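Local atomic coordinates of solute-binding protein (Thermoactinomyces vulgaris, PDB entry 2ZYO), a protein that binds maltotetraose in the cleft between its two lobes and probably serves the uptake of cyclodextrins and maltodextrins across the cell membrane. Residues W80-L85 against V348-I353; L94-V99 against K120-P125; A127-A132 against G248-K253; V131-N136 against V242-N247. All coordinates share one frame; numbering follows the deposited sequence.

Overall arrangement
All four contacts reach one mixed sheet, and three of them use its long strand 120-136. Interaction 2 holds the start of that strand, interaction 3 its middle and interaction 4 its end, so their centres spread to about 35 Å between interactions 2 and 4, which lie on opposite sides of the chain's centre. Interaction 1 spans the longest sequence separation and encloses the others along the chain; it touches interaction 2 through Leu85 and Leu94. Interactions 3 and 4 share Val131 and Ala132, with centres about 11 Å apart. Arg84, Glu129 and Trp250, of which only Glu129 lies on strand 120-136, bring separate parts of the chain to one glycan pocket.

Interaction 1: W80-L85 against V348-I353; sequences WPHDRL and VPMPSI
Asp83 and Ser352 mark the closest approach of the two backbones, CA to CA 4.2 Å, where a 3-10 turn at 82-83 faces the loop that leaves strand 348-349. The one direct hydrogen bond between the segments runs from His82 NE2 to Met350 O at 2.8 Å. It meets the oxygen in the carbonyl plane, on a lone pair, but is bent at the hydrogen (138°), and the acceptor stands 27° out of the imidazole plane. His82 CG sits between its own backbone N and carbonyl carbon (chi1 87°), which carries the ring across to residues 349 and 350; Pro349 CB comes within 3.7 Å of NE2. Because ND1 is hydrogen-bonded to the backbone N of Val281, both ring nitrogens are engaged, which fixes the rotation of the ring and is consistent with a neutral imidazole protonated on NE2.

Around Asp83 and Ser352 the contact runs mostly through backbone atoms. Ser352 CB packs 3.4 Å from His82 O, and Ser352 CA makes a CA-H...O contact of 3.5 Å to Asp83 O. That oxygen also accepts a hydrogen bond of 2.6 Å from a water that donates its other proton to Ile353 O, bridging the segments. Asp83 and Arg84 form a salt bridge whose hydrogen bond is weak (Arg84 NE to Asp83 OD2, 3.1 Å); the arginine belongs to the glycan pocket, its NH2 bonding weakly to a glucose O3. Arg84 is the N-cap residue before helix 85-90, Met350 and Pro351 lean on Phe278 of strand 278-287, and Ser352 and Leu85 meet Tyr117 of strand 116-117.

Interaction 2: L94-V99 against K120-P125; sequences LQPIQV and KLYGLP
Ile97 turns CG1 between its own backbone N and carbonyl carbon (chi1 56°), and the extended second torsion then sends CD1 out to Leu121 and Leu124. CD1 lies 3.7 Å from Leu121 CD2 and 3.9 Å from Leu124 CG. Tyr122 CG lies beside its backbone N (chi1 -72°), and this swings the ring end back to the Gln95-Pro96 peptide although CB points away. The ring and Pro96 lie side by side and point the same way, with Tyr122 CE1 3.6 Å from Pro96 N and its CD1 4.1 Å from Leu94 CB.

The segments run 79° apart and do not pair as strands; each instead borders strand 278-287 in the mixed sheet of this solute-binding protein fold, Gln95 bonding to Leu286 and Leu124 to Trp284 through the backbone. A single direct hydrogen bond joins them, Ile97 N to Leu121 O at 2.9 Å. Next to it a water donates to Ile97 O and accepts from Leu121 N, at 3.0 Å from the latter. Replacing Tyr122 with an alanine would probably leave a gap beside the Gln95-Pro96 peptide and strip Leu94 CB and the proline ring of their aromatic neighbour. At the outer end the extended Lys120 chain brings Lys120 CD to 3.7 Å from Pro96 CG. Further along, the Val99 and Leu121 side chains cross at about a right angle, touching through CG2 and CD2.

Interaction 3: A127-A132 against G248-K253; sequences AIESVA and GPWAIK. With GLC (alpha-D-glucopyranose), chain B.
Glu129 OE2 accepts a hydrogen bond from O2 of the bound glucose at 3.1 Å. The other oxygen, OE1, sits at the indole edge near the ring plane, 3.5 Å from Trp250 CE3, with carboxylate and ring planes 57° apart. The acid thus reaches the sugar beside the indole instead of lying over it.

Trp250 is held between two layers. Glucose C1 stands 3.2 Å above one face, offset toward the rim of the six-membered ring, and Gly248 CA stands 3.4 Å from the opposite face. A CB on Gly248 would collide with Trp250 CH2, so this packing depends on the glycine. Trp250 CG lies between its own backbone N and carbonyl carbon (chi1 50°), which folds the ring back over residue 248. Val131 CG1 approaches Trp250 CH2 obliquely, at 4.1 Å. An aromatic platform under a sugar is a common feature of carbohydrate-binding sites, and an alanine at Trp250 would probably deprive the glucose of that surface and leave the Glu129 carboxylate freer to turn.

Pro249 packs against the backbone of Ser130 and the side chain of Glu129: its CD approaches Ser130 O to 3.3 Å, and its CG lies on Glu129 CB at 3.9 Å. Among the surrounding elements, Phe340 of helix 338-344 covers Pro249, Tyr176 of helix 174-183 flanks Trp250, and Glu129 bonds through its backbone to Gly280 of strand 278-287.

Interaction 4: V131-N136 against V242-N247; sequences VALIYN and VAAVIN
Ile134 and Val245 are the centre of an antiparallel strand pair, 132-136 against 244-247, whose directions differ by 147°, and they exchange two hydrogen bonds. Val245 N reaches Ile134 O at 2.8 Å in a nearly straight bond (169°), while the return bond from Ile134 N to Val245 O is more bent. Ala132 and Asn247 form the next hydrogen-bonded pair, less regular because Ala132 N stands above the carbonyl plane of Asn247.

Side chains make the same part dense. On the face with Ala132 and Asn247, Ile134 CB packs on Val245 CG2 at 3.8 Å. Ile134 CG1 lies beside its backbone N (chi1 -55°) and the chain then extends, laying CD1 along the neighbouring strand, 3.7 Å from Asn247 CB. The amide of Asn247 is buried but satisfied, OD1 by Tyr176 OH and ND2 by Tyr255 OH. On the other face Leu133 CD1 touches Ala244 CB at 4.0 Å and also meets Ile246. Val131, just before the strand, brings CG2 to Ile246 CG2 (3.9 Å).

Toward Asn136 the backbones stay close, Asn136 N bonding to Ala243 O at 2.8 Å, but few side chains meet. The Tyr135 ring leads away, toward Met140 and Val143. Asn136 OD1 accepts from Lys138 N, and beyond the corner at Ala243 a water accepts from Asn136 ND2 at 3.0 Å and donates to Val242 O at 2.7 Å.

Interaction 1: W80-L85 against V348-I353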
loop_
_atom_site.group_PDB
_atom_site.type_symbol
_atom_site.label_atom_id
_atom_site.label_comp_id
_atom_site.label_asym_id
_atom_site.label_seq_id
_atom_site.Cartn_x
_atom_site.Cartn_y
_atom_site.Cartn_z
ATOM N N TRP A 80 8.267 0.863 -8.279
ATOM C CA TRP A 80 6.896 1.386 -8.207
ATOM C C TRP A 80 6.069 0.550 -7.225
ATOM O O TRP A 80 6.463 -0.568 -6.889
ATOM C CB TRP A 80 6.226 1.447 -9.590
ATOM C CG TRP A 80 6.245 0.174 -10.392
ATOM C CD1 TRP A 80 5.464 -0.931 -10.201
ATOM C CD2 TRP A 80 7.059 -0.103 -11.538
ATOM N NE1 TRP A 80 5.752 -1.886 -11.150
ATOM C CE2 TRP A 80 6.732 -1.405 -11.979
ATOM C CE3 TRP A 80 8.048 0.615 -12.223
ATOM C CZ2 TRP A 80 7.352 -2.001 -13.083
ATOM C CZ3 TRP A 80 8.659 0.025 -13.323
ATOM C CH2 TRP A 80 8.311 -1.271 -13.740
ATOM N N PRO A 81 4.932 1.096 -6.740
ATOM C CA PRO A 81 4.030 0.307 -5.892
ATOM C C PRO A 81 3.637 -1.025 -6.541
ATOM O O PRO A 81 3.386 -1.078 -7.749
ATOM C CB PRO A 81 2.813 1.222 -5.742
ATOM C CG PRO A 81 3.373 2.597 -5.876
ATOM C CD PRO A 81 4.446 2.479 -6.914
ATOM N N HIS A 82 3.581 -2.081 -5.730
ATOM C CA HIS A 82 3.448 -3.458 -6.219
ATOM C C HIS A 82 2.121 -3.778 -6.907
ATOM O O HIS A 82 2.019 -4.782 -7.607
ATOM C CB HIS A 82 3.657 -4.451 -5.071
ATOM C CG HIS A 82 2.409 -4.744 -4.299
ATOM N ND1 HIS A 82 1.954 -3.932 -3.282
ATOM C CD2 HIS A 82 1.507 -5.748 -4.408
ATOM C CE1 HIS A 82 0.832 -4.427 -2.792
ATOM N NE2 HIS A 82 0.540 -5.531 -3.457
ATOM N N ASP A 83 1.100 -2.948 -6.692
ATOM C CA ASP A 83 -0.239 -3.251 -7.213
ATOM C C ASP A 83 -0.306 -3.266 -8.745
ATOM O O ASP A 83 -1.256 -3.797 -9.323
ATOM C CB ASP A 83 -1.297 -2.311 -6.618
ATOM C CG ASP A 83 -1.020 -0.851 -6.914
ATOM O OD1 ASP A 83 -0.046 -0.305 -6.356
ATOM O OD2 ASP A 83 -1.789 -0.245 -7.690
ATOM N N ARG A 84 0.713 -2.707 -9.394
ATOM C CA ARG A 84 0.786 -2.692 -10.858
ATOM C C ARG A 84 1.828 -3.680 -11.398
ATOM O O ARG A 84 2.213 -3.614 -12.572
ATOM C CB ARG A 84 1.050 -1.269 -11.380
ATOM C CG ARG A 84 0.076 -0.204 -10.858
ATOM C CD ARG A 84 -1.336 -0.380 -11.394
ATOM N NE ARG A 84 -2.298 0.430 -10.645
ATOM C CZ ARG A 84 -3.578 0.584 -10.973
ATOM N NH1 ARG A 84 -4.078 -0.011 -12.048
ATOM N NH2 ARG A 84 -4.362 1.343 -10.219
ATOM N N LEU A 85 2.265 -4.602 -10.541
ATOM C CA LEU A 85 3.244 -5.623 -10.919
ATOM C C LEU A 85 2.727 -6.545 -12.023
ATOM O O LEU A 85 3.470 -6.889 -12.943
ATOM C CB LEU A 85 3.660 -6.452 -9.697
ATOM C CG LEU A 85 4.786 -7.477 -9.852
ATOM C CD1 LEU A 85 6.100 -6.789 -10.190
ATOM C CD2 LEU A 85 4.924 -8.308 -8.588
ATOM N N VAL A 348 -2.950 -7.706 4.221
ATOM C CA VAL A 348 -2.750 -8.537 3.036
ATOM C C VAL A 348 -2.416 -7.660 1.830
ATOM O O VAL A 348 -2.899 -6.528 1.734
ATOM C CB VAL A 348 -3.975 -9.447 2.727
ATOM C CG1 VAL A 348 -4.118 -10.543 3.782
ATOM C CG2 VAL A 348 -5.253 -8.631 2.601
ATOM N N PRO A 349 -1.578 -8.170 0.912
ATOM C CA PRO A 349 -1.169 -7.345 -0.220
ATOM C C PRO A 349 -2.347 -6.974 -1.112
ATOM O O PRO A 349 -3.218 -7.810 -1.368
ATOM C CB PRO A 349 -0.193 -8.251 -0.982
ATOM C CG PRO A 349 0.243 -9.280 0.013
ATOM C CD PRO A 349 -0.960 -9.507 0.864
ATOM N N MET A 350 -2.385 -5.724 -1.566
ATOM C CA MET A 350 -3.332 -5.340 -2.604
ATOM C C MET A 350 -3.130 -6.266 -3.799
ATOM O O MET A 350 -1.986 -6.535 -4.180
ATOM C CB MET A 350 -3.117 -3.894 -3.037
ATOM C CG MET A 350 -3.788 -2.872 -2.147
ATOM S SD MET A 350 -3.551 -1.193 -2.741
ATOM C CE MET A 350 -1.801 -1.006 -2.483
ATOM N N PRO A 351 -4.233 -6.778 -4.379
ATOM C CA PRO A 351 -4.123 -7.604 -5.579
ATOM C C PRO A 351 -3.296 -6.903 -6.653
ATOM O O PRO A 351 -3.461 -5.701 -6.878
ATOM C CB PRO A 351 -5.579 -7.750 -6.029
ATOM C CG PRO A 351 -6.357 -7.659 -4.760
ATOM C CD PRO A 351 -5.634 -6.631 -3.940
ATOM N N SER A 352 -2.402 -7.654 -7.291
ATOM C CA SER A 352 -1.479 -7.089 -8.271
ATOM C C SER A 352 -1.796 -7.503 -9.708
ATOM O O SER A 352 -1.114 -7.076 -10.641
ATOM C CB SER A 352 -0.036 -7.465 -7.921
ATOM O OG SER A 352 0.125 -8.869 -7.891
ATOM N N ILE A 353 -2.825 -8.327 -9.887
ATOM C CA ILE A 353 -3.256 -8.732 -11.229
ATOM C C ILE A 353 -3.845 -7.532 -11.986
ATOM O O ILE A 353 -4.420 -6.637 -11.362
ATOM C CB ILE A 353 -4.243 -9.938 -11.204
ATOM C CG1 ILE A 353 -5.565 -9.577 -10.508
ATOM C CG2 ILE A 353 -3.581 -11.153 -10.550
ATOM C CD1 ILE A 353 -6.697 -10.560 -10.784
HETATM O O HOH W 1 -3.680 -3.808 -10.384
#

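Interaction 2: L94-V99 against K120-P125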
loop_
_atom_site.group_PDB
_atom_site.type_symbol
_atom_site.label_atom_id
_atom_site.label_comp_id
_atom_site.label_asym_id
_atom_site.label_seq_id
_atom_site.Cartn_x
_atom_site.Cartn_y
_atom_site.Cartn_z
ATOM N N LEU A 94 9.469 -6.795 -16.906
ATOM C CA LEU A 94 10.327 -7.250 -15.820
ATOM C C LEU A 94 10.712 -8.710 -15.989
ATOM O O LEU A 94 9.971 -9.495 -16.582
ATOM C CB LEU A 94 9.626 -7.059 -14.470
ATOM C CG LEU A 94 9.120 -5.656 -14.115
ATOM C CD1 LEU A 94 8.389 -5.698 -12.791
ATOM C CD2 LEU A 94 10.252 -4.631 -14.080
ATOM N N GLN A 95 11.885 -9.060 -15.473
ATOM C CA GLN A 95 12.314 -10.453 -15.408
ATOM C C GLN A 95 12.459 -10.855 -13.943
ATOM O O GLN A 95 12.713 -9.998 -13.092
ATOM C CB GLN A 95 13.622 -10.663 -16.175
ATOM C CG GLN A 95 14.793 -9.824 -15.697
ATOM C CD GLN A 95 16.077 -10.162 -16.426
ATOM O OE1 GLN A 95 16.516 -11.313 -16.426
ATOM N NE2 GLN A 95 16.690 -9.161 -17.047
ATOM N N PRO A 96 12.287 -12.154 -13.635
ATOM C CA PRO A 96 12.393 -12.579 -12.239
ATOM C C PRO A 96 13.792 -12.361 -11.683
ATOM O O PRO A 96 14.762 -12.323 -12.444
ATOM C CB PRO A 96 12.103 -14.082 -12.305
ATOM C CG PRO A 96 11.408 -14.292 -13.600
ATOM C CD PRO A 96 11.987 -13.285 -14.529
ATOM N N ILE A 97 13.890 -12.197 -10.366
ATOM C CA ILE A 97 15.189 -12.233 -9.708
ATOM C C ILE A 97 15.450 -13.635 -9.177
ATOM O O ILE A 97 14.520 -14.361 -8.814
ATOM C CB ILE A 97 15.341 -11.177 -8.581
ATOM C CG1 ILE A 97 14.237 -11.313 -7.526
ATOM C CG2 ILE A 97 15.374 -9.772 -9.178
ATOM C CD1 ILE A 97 14.565 -10.625 -6.201
ATOM N N GLN A 98 16.722 -14.011 -9.156
ATOM C CA GLN A 98 17.126 -15.305 -8.643
ATOM C C GLN A 98 17.969 -15.111 -7.390
ATOM O O GLN A 98 19.160 -14.796 -7.461
ATOM C CB GLN A 98 17.874 -16.100 -9.716
ATOM C CG GLN A 98 17.000 -16.457 -10.910
ATOM C CD GLN A 98 17.733 -17.274 -11.947
ATOM O OE1 GLN A 98 18.439 -16.732 -12.799
ATOM N NE2 GLN A 98 17.560 -18.592 -11.890
ATOM N N VAL A 99 17.312 -15.263 -6.243
ATOM C CA VAL A 99 17.966 -15.205 -4.941
ATOM C C VAL A 99 17.547 -16.414 -4.111
ATOM O O VAL A 99 16.481 -16.992 -4.341
ATOM C CB VAL A 99 17.640 -13.890 -4.168
ATOM C CG1 VAL A 99 18.181 -12.674 -4.912
ATOM C CG2 VAL A 99 16.139 -13.746 -3.914
ATOM N N LYS A 120 6.839 -16.755 -9.356
ATOM C CA LYS A 120 8.186 -16.206 -9.527
ATOM C C LYS A 120 8.347 -14.914 -8.731
ATOM O O LYS A 120 7.387 -14.163 -8.550
ATOM C CB LYS A 120 8.490 -15.961 -11.011
ATOM C CG LYS A 120 8.478 -17.228 -11.865
ATOM C CD LYS A 120 8.800 -16.951 -13.325
ATOM C CE LYS A 120 8.851 -18.249 -14.122
ATOM N NZ LYS A 120 9.289 -18.039 -15.529
ATOM N N LEU A 121 9.567 -14.667 -8.260
ATOM C CA LEU A 121 9.872 -13.466 -7.485
ATOM C C LEU A 121 10.421 -12.362 -8.383
ATOM O O LEU A 121 11.327 -12.602 -9.181
ATOM C CB LEU A 121 10.876 -13.791 -6.374
ATOM C CG LEU A 121 11.254 -12.651 -5.422
ATOM C CD1 LEU A 121 10.041 -12.163 -4.635
ATOM C CD2 LEU A 121 12.361 -13.094 -4.482
ATOM N N TYR A 122 9.883 -11.152 -8.235
ATOM C CA TYR A 122 10.256 -10.033 -9.105
ATOM C C TYR A 122 11.015 -8.890 -8.438
ATOM O O TYR A 122 11.446 -7.952 -9.110
ATOM C CB TYR A 122 9.029 -9.519 -9.865
ATOM C CG TYR A 122 8.620 -10.492 -10.932
ATOM C CD1 TYR A 122 9.190 -10.435 -12.201
ATOM C CD2 TYR A 122 7.703 -11.507 -10.658
ATOM C CE1 TYR A 122 8.839 -11.350 -13.183
ATOM C CE2 TYR A 122 7.346 -12.428 -11.632
ATOM C CZ TYR A 122 7.919 -12.343 -12.888
ATOM O OH TYR A 122 7.567 -13.253 -13.855
ATOM N N GLY A 123 11.202 -8.967 -7.128
ATOM C CA GLY A 123 11.964 -7.926 -6.456
ATOM C C GLY A 123 12.167 -8.099 -4.972
ATOM O O GLY A 123 11.701 -9.071 -4.374
ATOM N N LEU A 124 12.886 -7.139 -4.400
ATOM C CA LEU A 124 13.120 -7.062 -2.966
ATOM C C LEU A 124 12.535 -5.751 -2.444
ATOM O O LEU A 124 12.604 -4.726 -3.130
ATOM C CB LEU A 124 14.616 -7.186 -2.651
ATOM C CG LEU A 124 15.282 -8.517 -3.032
ATOM C CD1 LEU A 124 16.771 -8.479 -2.720
ATOM C CD2 LEU A 124 14.618 -9.716 -2.352
ATOM N N PRO A 125 11.928 -5.784 -1.245
ATOM C CA PRO A 125 11.158 -4.630 -0.785
ATOM C C PRO A 125 11.971 -3.527 -0.115
ATOM O O PRO A 125 12.999 -3.798 0.515
ATOM C CB PRO A 125 10.190 -5.249 0.219
ATOM C CG PRO A 125 10.952 -6.391 0.804
ATOM C CD PRO A 125 11.890 -6.892 -0.271
HETATM O O HOH W 2 11.719 -7.805 -11.730
HETATM O O HOH W 3 12.128 -15.885 -9.195
#

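Interaction 3: A127-A132 against G248-K253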
loop_
_atom_site.group_PDB
_atom_site.type_symbol
_atom_site.label_atom_id
_atom_site.label_comp_id
_atom_site.label_asym_id
_atom_site.label_seq_id
_atom_site.Cartn_x
_atom_site.Cartn_y
_atom_site.Cartn_z
ATOM N N ALA A 127 9.866 -0.589 1.174
ATOM C CA ALA A 127 8.885 0.081 2.023
ATOM C C ALA A 127 7.558 -0.662 2.064
ATOM O O ALA A 127 7.170 -1.315 1.091
ATOM C CB ALA A 127 8.672 1.513 1.546
ATOM N N ILE A 128 6.876 -0.551 3.203
ATOM C CA ILE A 128 5.529 -1.083 3.376
ATOM C C ILE A 128 4.638 0.009 3.964
ATOM O O ILE A 128 5.086 0.812 4.789
ATOM C CB ILE A 128 5.521 -2.371 4.256
ATOM C CG1 ILE A 128 4.124 -3.007 4.316
ATOM C CG2 ILE A 128 6.083 -2.104 5.656
ATOM C CD1 ILE A 128 4.136 -4.457 4.745
ATOM N N GLU A 129 3.388 0.048 3.512
ATOM C CA GLU A 129 2.405 0.993 4.038
ATOM C C GLU A 129 1.058 0.324 4.302
ATOM O O GLU A 129 0.678 -0.629 3.621
ATOM C CB GLU A 129 2.231 2.193 3.095
ATOM C CG GLU A 129 1.763 1.837 1.684
ATOM C CD GLU A 129 1.503 3.051 0.803
ATOM O OE1 GLU A 129 2.170 4.092 0.984
ATOM O OE2 GLU A 129 0.634 2.948 -0.089
ATOM N N SER A 130 0.352 0.836 5.306
ATOM C CA SER A 130 -1.007 0.418 5.631
ATOM C C SER A 130 -1.717 1.573 6.312
ATOM O O SER A 130 -1.073 2.406 6.947
ATOM C CB SER A 130 -0.984 -0.785 6.579
ATOM O OG SER A 130 -2.280 -1.074 7.081
ATOM N N VAL A 131 -3.041 1.621 6.197
ATOM C CA VAL A 131 -3.814 2.521 7.052
ATOM C C VAL A 131 -3.758 2.014 8.491
ATOM O O VAL A 131 -3.456 0.844 8.742
ATOM C CB VAL A 131 -5.296 2.704 6.593
ATOM C CG1 VAL A 131 -5.362 3.296 5.191
ATOM C CG2 VAL A 131 -6.083 1.402 6.677
ATOM N N ALA A 132 -4.024 2.913 9.428
ATOM C CA ALA A 132 -4.134 2.570 10.843
ATOM C C ALA A 132 -4.988 3.639 11.496
ATOM O O ALA A 132 -5.488 4.537 10.808
ATOM C CB ALA A 132 -2.756 2.495 11.496
ATOM N N GLY A 248 -3.292 6.480 6.189
ATOM C CA GLY A 248 -1.948 5.924 6.093
ATOM C C GLY A 248 -0.843 6.902 6.441
ATOM O O GLY A 248 -1.108 8.072 6.722
ATOM N N PRO A 249 0.412 6.422 6.425
ATOM C CA PRO A 249 1.600 7.197 6.799
ATOM C C PRO A 249 1.836 8.432 5.928
ATOM O O PRO A 249 2.522 9.363 6.358
ATOM C CB PRO A 249 2.745 6.192 6.627
ATOM C CG PRO A 249 2.210 5.144 5.718
ATOM C CD PRO A 249 0.759 5.043 6.042
ATOM N N TRP A 250 1.256 8.435 4.728
ATOM C CA TRP A 250 1.377 9.550 3.779
ATOM C C TRP A 250 0.808 10.878 4.292
ATOM O O TRP A 250 1.147 11.946 3.773
ATOM C CB TRP A 250 0.714 9.184 2.444
ATOM C CG TRP A 250 -0.686 8.649 2.589
ATOM C CD1 TRP A 250 -1.832 9.376 2.762
ATOM C CD2 TRP A 250 -1.083 7.272 2.575
ATOM N NE1 TRP A 250 -2.917 8.535 2.861
ATOM C CE2 TRP A 250 -2.486 7.239 2.748
ATOM C CE3 TRP A 250 -0.390 6.063 2.433
ATOM C CZ2 TRP A 250 -3.209 6.043 2.781
ATOM C CZ3 TRP A 250 -1.110 4.870 2.468
ATOM C CH2 TRP A 250 -2.505 4.872 2.640
ATOM N N ALA A 251 -0.052 10.809 5.307
ATOM C CA ALA A 251 -0.713 11.997 5.849
ATOM C C ALA A 251 -0.024 12.560 7.099
ATOM O O ALA A 251 -0.347 13.665 7.545
ATOM C CB ALA A 251 -2.179 11.693 6.138
ATOM N N ILE A 252 0.931 11.806 7.643
ATOM C CA ILE A 252 1.569 12.133 8.925
ATOM C C ILE A 252 2.317 13.471 8.936
ATOM O O ILE A 252 2.081 14.308 9.812
ATOM C CB ILE A 252 2.505 10.989 9.404
ATOM C CG1 ILE A 252 1.694 9.733 9.767
ATOM C CG2 ILE A 252 3.403 11.448 10.561
ATOM C CD1 ILE A 252 0.614 9.927 10.839
ATOM N N LYS A 253 3.211 13.666 7.967
ATOM C CA LYS A 253 4.010 14.891 7.893
ATOM C C LYS A 253 3.127 16.134 7.778
ATOM O O LYS A 253 3.419 17.167 8.383
ATOM C CB LYS A 253 5.014 14.822 6.738
ATOM C CG LYS A 253 6.162 13.841 6.973
ATOM C CD LYS A 253 7.245 13.956 5.902
ATOM C CE LYS A 253 8.228 15.086 6.199
ATOM N NZ LYS A 253 9.111 14.777 7.358
HETATM C C1 GLC B . -3.038 6.102 -0.453
HETATM C C2 GLC B . -2.328 4.905 -1.136
HETATM C C3 GLC B . -3.005 4.473 -2.453
HETATM C C4 GLC B . -4.526 4.410 -2.310
HETATM C C5 GLC B . -5.044 5.715 -1.710
HETATM C C6 GLC B . -6.554 5.733 -1.529
HETATM O O1 GLC B . -2.776 7.295 -1.105
HETATM O O2 GLC B . -0.960 5.224 -1.385
HETATM O O3 GLC B . -2.525 3.190 -2.833
HETATM O O4 GLC B . -5.120 4.201 -3.605
HETATM O O5 GLC B . -4.460 5.909 -0.408
HETATM O O6 GLC B . -7.195 6.442 -2.580
#

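Interaction 4: V131-N136 against V242-N247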
loop_
_atom_site.group_PDB
_atom_site.type_symbol
_atom_site.label_atom_id
_atom_site.label_comp_id
_atom_site.label_asym_id
_atom_site.label_seq_id
_atom_site.Cartn_x
_atom_site.Cartn_y
_atom_site.Cartn_z
ATOM N N VAL A 131 -3.041 1.621 6.197
ATOM C CA VAL A 131 -3.814 2.521 7.052
ATOM C C VAL A 131 -3.758 2.014 8.491
ATOM O O VAL A 131 -3.456 0.844 8.742
ATOM C CB VAL A 131 -5.296 2.704 6.593
ATOM C CG1 VAL A 131 -5.362 3.296 5.191
ATOM C CG2 VAL A 131 -6.083 1.402 6.677
ATOM N N ALA A 132 -4.024 2.913 9.428
ATOM C CA ALA A 132 -4.134 2.570 10.843
ATOM C C ALA A 132 -4.988 3.639 11.496
ATOM O O ALA A 132 -5.488 4.537 10.808
ATOM C CB ALA A 132 -2.756 2.495 11.496
ATOM N N LEU A 133 -5.161 3.551 12.810
ATOM C CA LEU A 133 -5.913 4.568 13.533
ATOM C C LEU A 133 -4.978 5.703 13.931
ATOM O O LEU A 133 -4.148 5.551 14.833
ATOM C CB LEU A 133 -6.618 3.972 14.757
ATOM C CG LEU A 133 -7.734 4.830 15.363
ATOM C CD1 LEU A 133 -8.958 4.890 14.452
ATOM C CD2 LEU A 133 -8.109 4.308 16.736
ATOM N N ILE A 134 -5.102 6.826 13.229
ATOM C CA ILE A 134 -4.321 8.021 13.536
ATOM C C ILE A 134 -5.185 8.915 14.407
ATOM O O ILE A 134 -6.322 9.223 14.047
ATOM C CB ILE A 134 -3.901 8.784 12.260
ATOM C CG1 ILE A 134 -3.146 7.858 11.294
ATOM C CG2 ILE A 134 -3.054 10.003 12.618
ATOM C CD1 ILE A 134 -2.892 8.469 9.916
ATOM N N TYR A 135 -4.657 9.326 15.556
ATOM C CA TYR A 135 -5.458 10.094 16.503
ATOM C C TYR A 135 -4.777 11.346 17.046
ATOM O O TYR A 135 -3.551 11.450 17.060
ATOM C CB TYR A 135 -5.998 9.199 17.632
ATOM C CG TYR A 135 -4.961 8.530 18.514
ATOM C CD1 TYR A 135 -4.635 9.060 19.760
ATOM C CD2 TYR A 135 -4.338 7.344 18.120
ATOM C CE1 TYR A 135 -3.698 8.445 20.583
ATOM C CE2 TYR A 135 -3.399 6.720 18.936
ATOM C CZ TYR A 135 -3.087 7.274 20.164
ATOM O OH TYR A 135 -2.164 6.658 20.975
ATOM N N ASN A 136 -5.605 12.302 17.457
ATOM C CA ASN A 136 -5.154 13.541 18.065
ATOM C C ASN A 136 -5.023 13.323 19.569
ATOM O O ASN A 136 -6.023 13.117 20.255
ATOM C CB ASN A 136 -6.171 14.650 17.760
ATOM C CG ASN A 136 -5.734 16.019 18.255
ATOM O OD1 ASN A 136 -4.962 16.143 19.205
ATOM N ND2 ASN A 136 -6.254 17.061 17.618
ATOM N N VAL A 242 -11.071 16.665 15.154
ATOM C CA VAL A 242 -11.321 15.249 14.878
ATOM C C VAL A 242 -10.413 14.395 15.760
ATOM O O VAL A 242 -9.188 14.496 15.682
ATOM C CB VAL A 242 -11.108 14.895 13.381
ATOM C CG1 VAL A 242 -11.312 13.402 13.142
ATOM C CG2 VAL A 242 -12.054 15.700 12.493
ATOM N N ALA A 243 -11.018 13.554 16.596
ATOM C CA ALA A 243 -10.256 12.729 17.532
ATOM C C ALA A 243 -9.421 11.663 16.828
ATOM O O ALA A 243 -8.252 11.475 17.160
ATOM C CB ALA A 243 -11.176 12.094 18.558
ATOM N N ALA A 244 -10.022 10.975 15.858
ATOM C CA ALA A 244 -9.345 9.888 15.160
ATOM C C ALA A 244 -9.758 9.787 13.699
ATOM O O ALA A 244 -10.912 10.037 13.348
ATOM C CB ALA A 244 -9.597 8.562 15.871
ATOM N N VAL A 245 -8.794 9.432 12.853
ATOM C CA VAL A 245 -9.059 9.091 11.460
ATOM C C VAL A 245 -8.481 7.712 11.151
ATOM O O VAL A 245 -7.635 7.205 11.896
ATOM C CB VAL A 245 -8.476 10.140 10.460
ATOM C CG1 VAL A 245 -9.036 11.536 10.732
ATOM C CG2 VAL A 245 -6.947 10.154 10.486
ATOM N N ILE A 246 -8.961 7.101 10.072
ATOM C CA ILE A 246 -8.323 5.911 9.525
ATOM C C ILE A 246 -7.612 6.354 8.252
ATOM O O ILE A 246 -8.253 6.728 7.269
ATOM C CB ILE A 246 -9.330 4.769 9.244
ATOM C CG1 ILE A 246 -10.013 4.332 10.545
ATOM C CG2 ILE A 246 -8.623 3.584 8.580
ATOM C CD1 ILE A 246 -11.130 3.328 10.365
ATOM N N ASN A 247 -6.283 6.343 8.292
ATOM C CA ASN A 247 -5.478 6.827 7.177
ATOM C C ASN A 247 -4.072 6.252 7.242
ATOM O O ASN A 247 -3.709 5.605 8.224
ATOM C CB ASN A 247 -5.436 8.360 7.181
ATOM C CG ASN A 247 -5.287 8.950 5.788
ATOM O OD1 ASN A 247 -5.122 8.228 4.798
ATOM N ND2 ASN A 247 -5.351 10.277 5.704
HETATM O O HOH W 4 -7.996 16.816 15.188
#